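Local coordinates for protein 3,6-diketocamphane 1,6-monooxygenase (Pseudomonas putida, PDB 4UWM) that uses reduced FMN and molecular oxygen to convert (1S,4S)-bornane-2,5-dione into (1S,4S)-5-oxo-1,2-campholide, a Baeyer-Villiger step in the bacterial degradation of (-)-camphor, at residues 11-16 against 51-56; 84-89 against 151-156; 1-6 against 368-373. All coordinates share one frame; numbering follows the deposited sequence.

Contact 1. Residues 11-16 against 51-56; sequences PYMRPG and WENIPN
Met13 and Trp51 join two loops of the TIM barrel characteristic of the bacterial luciferase family: residues 11-16 follow strand 4-9 and residues 51-56 follow strand 40-43, both leaving the C-terminal ends of parallel strands, where the FMN lies. The backbone link is a single hydrogen bond from Met13 N to Trp51 O, 3.0 Å long and nearly straight at 170°, with the donor tilted out of the carbonyl plane. A CA-H...O contact from Glu52 CA to Pro11 O (3.2 Å) lies next to it.

The Trp51 indole is the main platform. With CG beside the backbone N (chi1 -73°), the ring lies along residues 13-15. Pro15 CD sits over one face, 3.6 Å from the centroid of the six-membered ring, a CH-pi contact; Arg14 CA lies over the same face nearer the rim, while Tyr12 C meets the ring edge.

Glu52 OE2 approaches the edge of the Tyr12 ring, 3.6 Å from CE1, with carboxylate and ring planes 60° apart, and one water bridges Tyr12 OH and Glu52 OE2. Pro11, preceded by a cis peptide bond, rests CD on Ile54 CG1.

Farther out, the indole NE1 is held by Gln182 of the second subunit, and Tyr284 stacks on the ring while its OH bonds to Glu52 OE2. Tyr12 meets the ring of His10, an FMN-binding residue, and its own side chain is about 4 Å from the flavin, so this loop pair borders the cofactor site. Asn53 ND2 bonds to Thr22, whereas buried Asn53 OD1 has no polar partner and lies 3.1 Å from Pro11 CG.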
# COMPACT_ATOMS: atom_id res chain seq x y z
N PRO A 11 6.22 -0.67 -14.64
CA PRO A 11 6.04 -1.54 -15.80
C PRO A 11 6.26 -0.74 -17.09
O PRO A 11 6.70 0.42 -17.02
CB PRO A 11 4.59 -1.93 -15.68
CG PRO A 11 3.95 -0.70 -15.14
CD PRO A 11 4.94 -0.15 -14.14
N TYR A 12 6.00 -1.36 -18.24
CA TYR A 12 5.89 -0.59 -19.49
C TYR A 12 4.52 -0.88 -20.10
O TYR A 12 4.38 -1.77 -20.95
CB TYR A 12 7.01 -0.96 -20.48
CG TYR A 12 8.40 -0.52 -20.03
CD1 TYR A 12 8.73 0.83 -19.96
CD2 TYR A 12 9.37 -1.46 -19.66
CE1 TYR A 12 9.98 1.25 -19.54
CE2 TYR A 12 10.63 -1.04 -19.24
CZ TYR A 12 10.93 0.31 -19.19
OH TYR A 12 12.16 0.76 -18.78
N MET A 13 3.52 -0.16 -19.62
CA MET A 13 2.14 -0.36 -20.04
C MET A 13 1.85 0.62 -21.17
O MET A 13 2.15 1.81 -21.05
CB MET A 13 1.14 -0.09 -18.90
CG MET A 13 1.23 -0.97 -17.66
SD MET A 13 1.09 -2.75 -17.99
CE MET A 13 -0.62 -2.91 -18.46
N ARG A 14 1.22 0.14 -22.26
CA ARG A 14 0.83 1.02 -23.37
C ARG A 14 0.03 2.21 -22.88
O ARG A 14 -0.90 2.05 -22.08
CB ARG A 14 -0.00 0.28 -24.43
CG ARG A 14 0.74 -0.76 -25.24
CD ARG A 14 0.01 -1.04 -26.56
NE ARG A 14 -1.37 -1.47 -26.35
CZ ARG A 14 -1.74 -2.72 -26.08
NH1 ARG A 14 -0.83 -3.67 -25.97
NH2 ARG A 14 -3.03 -3.01 -25.91
N PRO A 15 0.35 3.43 -23.37
CA PRO A 15 -0.46 4.57 -22.98
C PRO A 15 -1.94 4.33 -23.25
O PRO A 15 -2.30 3.79 -24.30
CB PRO A 15 0.09 5.70 -23.85
CG PRO A 15 1.53 5.34 -23.96
CD PRO A 15 1.52 3.85 -24.15
N GLY A 16 -2.79 4.69 -22.29
CA GLY A 16 -4.21 4.35 -22.36
C GLY A 16 -4.70 3.21 -21.48
O GLY A 16 -5.90 3.10 -21.20
N TRP A 51 4.15 5.34 -19.26
CA TRP A 51 4.42 3.92 -19.44
C TRP A 51 4.72 3.25 -18.10
O TRP A 51 4.24 2.14 -17.85
CB TRP A 51 5.59 3.68 -20.40
CG TRP A 51 5.35 3.94 -21.87
CD1 TRP A 51 5.39 5.14 -22.51
CD2 TRP A 51 5.07 2.95 -22.89
NE1 TRP A 51 5.17 4.97 -23.86
CE2 TRP A 51 4.97 3.64 -24.12
CE3 TRP A 51 4.93 1.57 -22.88
CZ2 TRP A 51 4.69 2.98 -25.33
CZ3 TRP A 51 4.65 0.90 -24.10
CH2 TRP A 51 4.53 1.62 -25.29
N GLU A 52 5.51 3.93 -17.26
CA GLU A 52 5.90 3.37 -15.97
C GLU A 52 4.89 3.92 -14.96
O GLU A 52 5.11 4.95 -14.34
CB GLU A 52 7.34 3.77 -15.62
CG GLU A 52 8.35 3.49 -16.74
CD GLU A 52 8.56 4.64 -17.73
OE1 GLU A 52 7.71 5.55 -17.80
OE2 GLU A 52 9.57 4.61 -18.47
N ASN A 53 3.77 3.23 -14.83
CA ASN A 53 2.58 3.85 -14.24
C ASN A 53 2.17 3.26 -12.88
O ASN A 53 0.99 3.19 -12.57
CB ASN A 53 1.41 3.82 -15.25
CG ASN A 53 0.99 2.41 -15.62
OD1 ASN A 53 1.69 1.46 -15.30
ND2 ASN A 53 -0.17 2.27 -16.28
N ILE A 54 3.15 2.83 -12.07
CA ILE A 54 2.83 2.33 -10.74
C ILE A 54 3.49 3.25 -9.69
O ILE A 54 4.71 3.22 -9.55
CB ILE A 54 3.25 0.83 -10.55
CG1 ILE A 54 2.32 -0.08 -11.39
CG2 ILE A 54 3.22 0.40 -9.07
CD1 ILE A 54 2.72 -1.56 -11.37
N PRO A 55 2.69 4.06 -8.97
CA PRO A 55 3.26 4.97 -7.96
C PRO A 55 3.41 4.31 -6.59
O PRO A 55 4.00 4.91 -5.68
CB PRO A 55 2.21 6.11 -7.88
CG PRO A 55 0.92 5.43 -8.19
CD PRO A 55 1.25 4.35 -9.21
N ASN A 56 2.84 3.11 -6.44
CA ASN A 56 2.88 2.42 -5.15
C ASN A 56 3.09 0.90 -5.34
O ASN A 56 2.14 0.14 -5.25
CB ASN A 56 1.58 2.67 -4.34
CG ASN A 56 1.46 4.10 -3.84
OD1 ASN A 56 0.92 4.97 -4.54
ND2 ASN A 56 1.91 4.34 -2.60
O HOH W 1 11.92 3.28 -17.73

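Contact 2. Residues 84-89 against 151-156; sequences HPAKLA and EKIWKR
Ala89 and Trp154 provide the polar link between two helices, 85-98 and 139-155, whose short segments cross at -53° with axes 9.4 Å apart. Trp154 NE1 donates to Ala89 O at 3.0 Å with an N-H...O angle of 153°. The acceptor lies in the indole plane, at the ring edge, but the donor reaches the carbonyl from well to one side, tilted from its plane. The oxygen thus receives one hydrogen bond from a side chain of the adjacent helix. Replacing Trp154 by an alanine would probably leave Ala89 O without this donor and open a gap beside Ala89 CB.

Apolar contacts make up the rest. Ile153 straddles two alanines one helical turn apart: CG2 touches Ala89 CB at 3.8 Å, and CD1 reaches Ala86 CB at 3.5 Å. The first torsion (chi1 -77°) directs the CG1 branch, but the place of CD1 depends also on chi2, which is away from a staggered value. Ile153 has two modelled conformers, so its CD1 contact is less certain.

One capping bond marks the start of helix 85-98: His84 at the N-cap accepts from Ala86 N through ND1 (3.1 Å). Beyond it, the imidazole bonds through NE2 to Asp167 O and meets Trp166 edge-to-face.

Around this joint, Pro85, Leu88 and Ala89 pack on Ser146, Ile149 and Met150 earlier in helix 139-155, His84 leans on strand 167-170, and Ala86 packs on Met118 of the second subunit.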
# COMPACT_ATOMS: atom_id res chain seq x y z
N HIS A 84 7.63 10.06 4.53
CA HIS A 84 8.15 10.08 5.90
C HIS A 84 8.78 8.73 6.20
O HIS A 84 8.14 7.70 6.03
CB HIS A 84 7.04 10.37 6.93
CG HIS A 84 7.60 10.76 8.25
ND1 HIS A 84 8.15 9.85 9.12
CD2 HIS A 84 7.85 11.99 8.78
CE1 HIS A 84 8.65 10.48 10.17
NE2 HIS A 84 8.48 11.78 9.99
N PRO A 85 10.05 8.72 6.67
CA PRO A 85 10.77 7.47 6.88
C PRO A 85 10.18 6.55 7.94
O PRO A 85 10.37 5.35 7.85
CB PRO A 85 12.18 7.93 7.34
CG PRO A 85 12.29 9.33 6.85
CD PRO A 85 10.92 9.90 6.86
N ALA A 86 9.54 7.09 8.99
CA ALA A 86 8.88 6.21 9.98
C ALA A 86 7.66 5.49 9.37
O ALA A 86 7.45 4.32 9.62
CB ALA A 86 8.46 6.99 11.24
N LYS A 87 6.85 6.22 8.63
CA LYS A 87 5.70 5.62 7.92
C LYS A 87 6.18 4.52 6.95
O LYS A 87 5.60 3.43 6.90
CB LYS A 87 4.94 6.72 7.16
CG LYS A 87 3.60 6.30 6.55
CD LYS A 87 2.58 6.07 7.67
CE LYS A 87 1.21 5.74 7.14
NZ LYS A 87 1.28 4.41 6.47
N LEU A 88 7.21 4.83 6.17
CA LEU A 88 7.78 3.87 5.21
C LEU A 88 8.39 2.66 5.92
O LEU A 88 8.12 1.49 5.58
CB LEU A 88 8.78 4.60 4.27
CG LEU A 88 9.50 3.74 3.22
CD1 LEU A 88 8.49 2.92 2.38
CD2 LEU A 88 10.37 4.62 2.33
N ALA A 89 9.18 2.91 6.96
CA ALA A 89 9.79 1.79 7.70
C ALA A 89 8.75 0.82 8.25
O ALA A 89 8.93 -0.39 8.19
CB ALA A 89 10.69 2.31 8.86
N GLU A 151 16.41 2.27 9.60
CA GLU A 151 17.16 1.21 10.28
C GLU A 151 16.97 1.27 11.80
O GLU A 151 16.93 0.24 12.46
CB GLU A 151 18.66 1.32 9.96
CG GLU A 151 18.98 1.07 8.50
CD GLU A 151 20.42 1.37 8.15
OE1 GLU A 151 21.04 2.26 8.76
OE2 GLU A 151 20.91 0.74 7.20
N LYS A 152 16.87 2.48 12.34
CA LYS A 152 16.65 2.62 13.80
C LYS A 152 15.21 2.25 14.20
O LYS A 152 14.97 1.63 15.25
CB LYS A 152 17.08 4.00 14.28
CG LYS A 152 18.57 4.27 14.07
CD LYS A 152 18.91 5.74 14.31
CE LYS A 152 19.05 6.04 15.80
NZ LYS A 152 20.22 5.32 16.40
N ILE A 153 14.24 2.57 13.35
CA ILE A 153 12.87 2.15 13.62
C ILE A 153 12.77 0.63 13.62
O ILE A 153 12.13 0.06 14.50
CB ILE A 153 11.85 2.80 12.66
CG1 ILE A 153 11.62 4.25 13.09
CG2 ILE A 153 10.52 2.05 12.67
CD1 ILE A 153 11.43 5.19 11.94
N TRP A 154 13.44 -0.03 12.66
CA TRP A 154 13.40 -1.51 12.61
C TRP A 154 14.02 -2.16 13.84
O TRP A 154 13.61 -3.27 14.23
CB TRP A 154 14.09 -2.06 11.35
CG TRP A 154 13.41 -1.68 10.06
CD1 TRP A 154 12.06 -1.55 9.84
CD2 TRP A 154 14.05 -1.38 8.81
NE1 TRP A 154 11.82 -1.19 8.53
CE2 TRP A 154 13.01 -1.06 7.88
CE3 TRP A 154 15.38 -1.32 8.39
CZ2 TRP A 154 13.28 -0.68 6.55
CZ3 TRP A 154 15.66 -0.96 7.06
CH2 TRP A 154 14.60 -0.64 6.16
N LYS A 155 15.02 -1.50 14.43
CA LYS A 155 15.67 -1.98 15.67
C LYS A 155 14.79 -1.87 16.92
O LYS A 155 14.99 -2.60 17.89
CB LYS A 155 17.01 -1.27 15.88
CG LYS A 155 18.10 -1.88 15.01
CD LYS A 155 19.42 -1.16 15.16
CE LYS A 155 20.45 -1.87 14.29
NZ LYS A 155 21.38 -0.90 13.68
N ARG A 156 13.82 -0.97 16.89
CA ARG A 156 12.86 -0.82 17.99
C ARG A 156 13.54 -0.44 19.33
O ARG A 156 13.12 -0.91 20.39
CB ARG A 156 11.98 -2.07 18.13
CG ARG A 156 11.07 -2.29 16.92
CD ARG A 156 10.19 -3.51 17.06
NE ARG A 156 9.01 -3.30 17.90
CZ ARG A 156 8.82 -3.91 19.07
NH1 ARG A 156 9.73 -4.75 19.54
NH2 ARG A 156 7.73 -3.69 19.78

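Contact 3. Residues 1-6 against 368-373; sequences MAMETG and EVAPKI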
# COMPACT_ATOMS: atom_id res chain seq x y z
N MET A 1 25.75 -22.52 -7.42
CA MET A 1 24.57 -23.16 -8.07
C MET A 1 24.21 -22.45 -9.38
O MET A 1 25.06 -21.77 -9.98
CB MET A 1 23.37 -23.19 -7.10
CG MET A 1 23.65 -23.81 -5.73
SD MET A 1 23.91 -25.60 -5.73
CE MET A 1 24.10 -25.92 -3.97
N ALA A 2 22.96 -22.61 -9.82
CA ALA A 2 22.49 -22.01 -11.07
C ALA A 2 22.20 -20.51 -10.93
O ALA A 2 21.89 -20.02 -9.85
CB ALA A 2 21.27 -22.76 -11.58
N MET A 3 22.34 -19.79 -12.05
CA MET A 3 21.85 -18.42 -12.17
C MET A 3 20.33 -18.45 -12.02
O MET A 3 19.67 -19.33 -12.60
CB MET A 3 22.24 -17.85 -13.54
CG MET A 3 21.85 -16.39 -13.78
SD MET A 3 21.86 -15.92 -15.51
CE MET A 3 20.49 -16.91 -16.13
N GLU A 4 19.78 -17.52 -11.24
CA GLU A 4 18.33 -17.47 -11.03
C GLU A 4 17.66 -16.65 -12.12
O GLU A 4 18.31 -15.81 -12.75
CB GLU A 4 18.00 -16.88 -9.65
CG GLU A 4 18.41 -17.72 -8.46
CD GLU A 4 17.58 -18.99 -8.27
OE1 GLU A 4 16.57 -19.19 -8.96
OE2 GLU A 4 17.94 -19.81 -7.40
N THR A 5 16.36 -16.90 -12.33
CA THR A 5 15.53 -16.04 -13.19
C THR A 5 14.73 -15.06 -12.30
O THR A 5 14.15 -15.47 -11.28
CB THR A 5 14.57 -16.85 -14.09
OG1 THR A 5 15.31 -17.81 -14.84
CG2 THR A 5 13.84 -15.94 -15.10
N GLY A 6 14.72 -13.79 -12.68
CA GLY A 6 13.89 -12.76 -12.03
C GLY A 6 13.02 -12.01 -13.03
O GLY A 6 13.24 -12.09 -14.24
N GLU A 368 14.35 -24.07 -18.78
CA GLU A 368 15.24 -24.63 -19.80
C GLU A 368 16.55 -23.87 -20.00
O GLU A 368 17.57 -24.46 -20.36
CB GLU A 368 14.52 -24.78 -21.15
CG GLU A 368 13.45 -25.86 -21.17
CD GLU A 368 13.02 -26.24 -22.58
OE1 GLU A 368 13.83 -26.09 -23.53
OE2 GLU A 368 11.87 -26.69 -22.75
N VAL A 369 16.52 -22.55 -19.79
CA VAL A 369 17.73 -21.76 -20.03
C VAL A 369 18.57 -21.59 -18.76
O VAL A 369 19.72 -22.04 -18.70
CB VAL A 369 17.43 -20.38 -20.68
CG1 VAL A 369 18.71 -19.55 -20.80
CG2 VAL A 369 16.80 -20.56 -22.05
N ALA A 370 17.99 -20.96 -17.74
CA ALA A 370 18.75 -20.57 -16.56
C ALA A 370 19.34 -21.73 -15.75
O ALA A 370 20.46 -21.60 -15.24
CB ALA A 370 17.94 -19.63 -15.66
N PRO A 371 18.62 -22.86 -15.61
CA PRO A 371 19.22 -23.98 -14.88
C PRO A 371 20.57 -24.46 -15.45
O PRO A 371 21.37 -25.05 -14.72
CB PRO A 371 18.18 -25.09 -15.02
CG PRO A 371 16.89 -24.35 -15.13
CD PRO A 371 17.23 -23.17 -15.99
N LYS A 372 20.82 -24.18 -16.72
CA LYS A 372 22.05 -24.60 -17.38
C LYS A 372 23.20 -23.64 -17.15
O LYS A 372 24.36 -24.02 -17.28
CB LYS A 372 21.83 -24.82 -18.88
CG LYS A 372 21.67 -26.28 -19.27
CD LYS A 372 20.22 -26.74 -19.26
CE LYS A 372 19.67 -26.84 -20.67
NZ LYS A 372 18.21 -27.11 -20.68
N ILE A 373 22.89 -22.39 -16.82
CA ILE A 373 23.93 -21.39 -16.58
C ILE A 373 24.38 -21.44 -15.12
O ILE A 373 23.62 -21.08 -14.22
CB ILE A 373 23.48 -19.95 -16.95
CG1 ILE A 373 22.87 -19.89 -18.36
CG2 ILE A 373 24.64 -18.96 -16.79
CD1 ILE A 373 23.86 -19.96 -19.51
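Met3 meets the C-terminal segment with both its backbone and its side chain. Its amide N donates to Ile373 O in a hydrogen bond of 2.8 Å, practically linear at 176°; the C=O...N angle of 167° places the donor almost on the extension of the carbonyl bond. Followed outward, the side chain begins at CB, which lies 3.6 Å from Ile373 O and 4.2 Å from Ile373 CG2, the latter an apolar contact. The chain then runs on through CG, set anti to the backbone N (chi1 -177°), and stays extended at chi2 before SD. A bend at chi3 turns the terminal methyl back, and CE comes to rest 3.8 Å from Ala370 CB. The methionine therefore touches residues 368-373 at its two ends, with Ile373 beside its root and Ala370 beside its tip. Trp341 and Leu344 also pack on this side chain.

In the TIM-barrel fold of this family, residues 4-9 form the first strand of the parallel barrel, and residues 368-373 run from helix 356-369 into the 3-10 segment 370-372. The contact thus brings the two ends of the chain together at the N-terminal end of the first strand. Ala370 CB points toward residues 1-6, where it meets Thr5 OG1 at 3.3 Å and Met3 O at 3.5 Å as well as the methionine methyl. Thr5 also packs against Ile365 and Ser366 of helix 356-369.

On the other side of the joint, Ile373 N bonds back to Ala370 O, a turn bond consistent with the placing of Ile373 O opposite Met3 N, and the Ile373 side chain rests on Asn332 and Phe335 of helix 324-338. Ala2 CA adds a CA-H...O contact to Ile373 O at 3.5 Å.

How the contacts relate
From the N terminus the chain enters through residues 1-6, half of contact 3, which closes only when residues 368-373 arrive and so encloses nearly the whole chain. Contacts 1 and 2 are nested inside that loop and follow one another without crossing: 11-16 meets 51-56 before 84-89 meets 151-156. Contact 1 joins loops after the first two strands at the FMN end of the barrel, contact 2 pairs two outer helices, and contact 3 brings the termini together. Their centres lie about 28 to 35 Å apart and none touch. Contacts 1 and 2 both reach the second subunit: Lys87 NZ bonds weakly to Pro55 O of the second subunit.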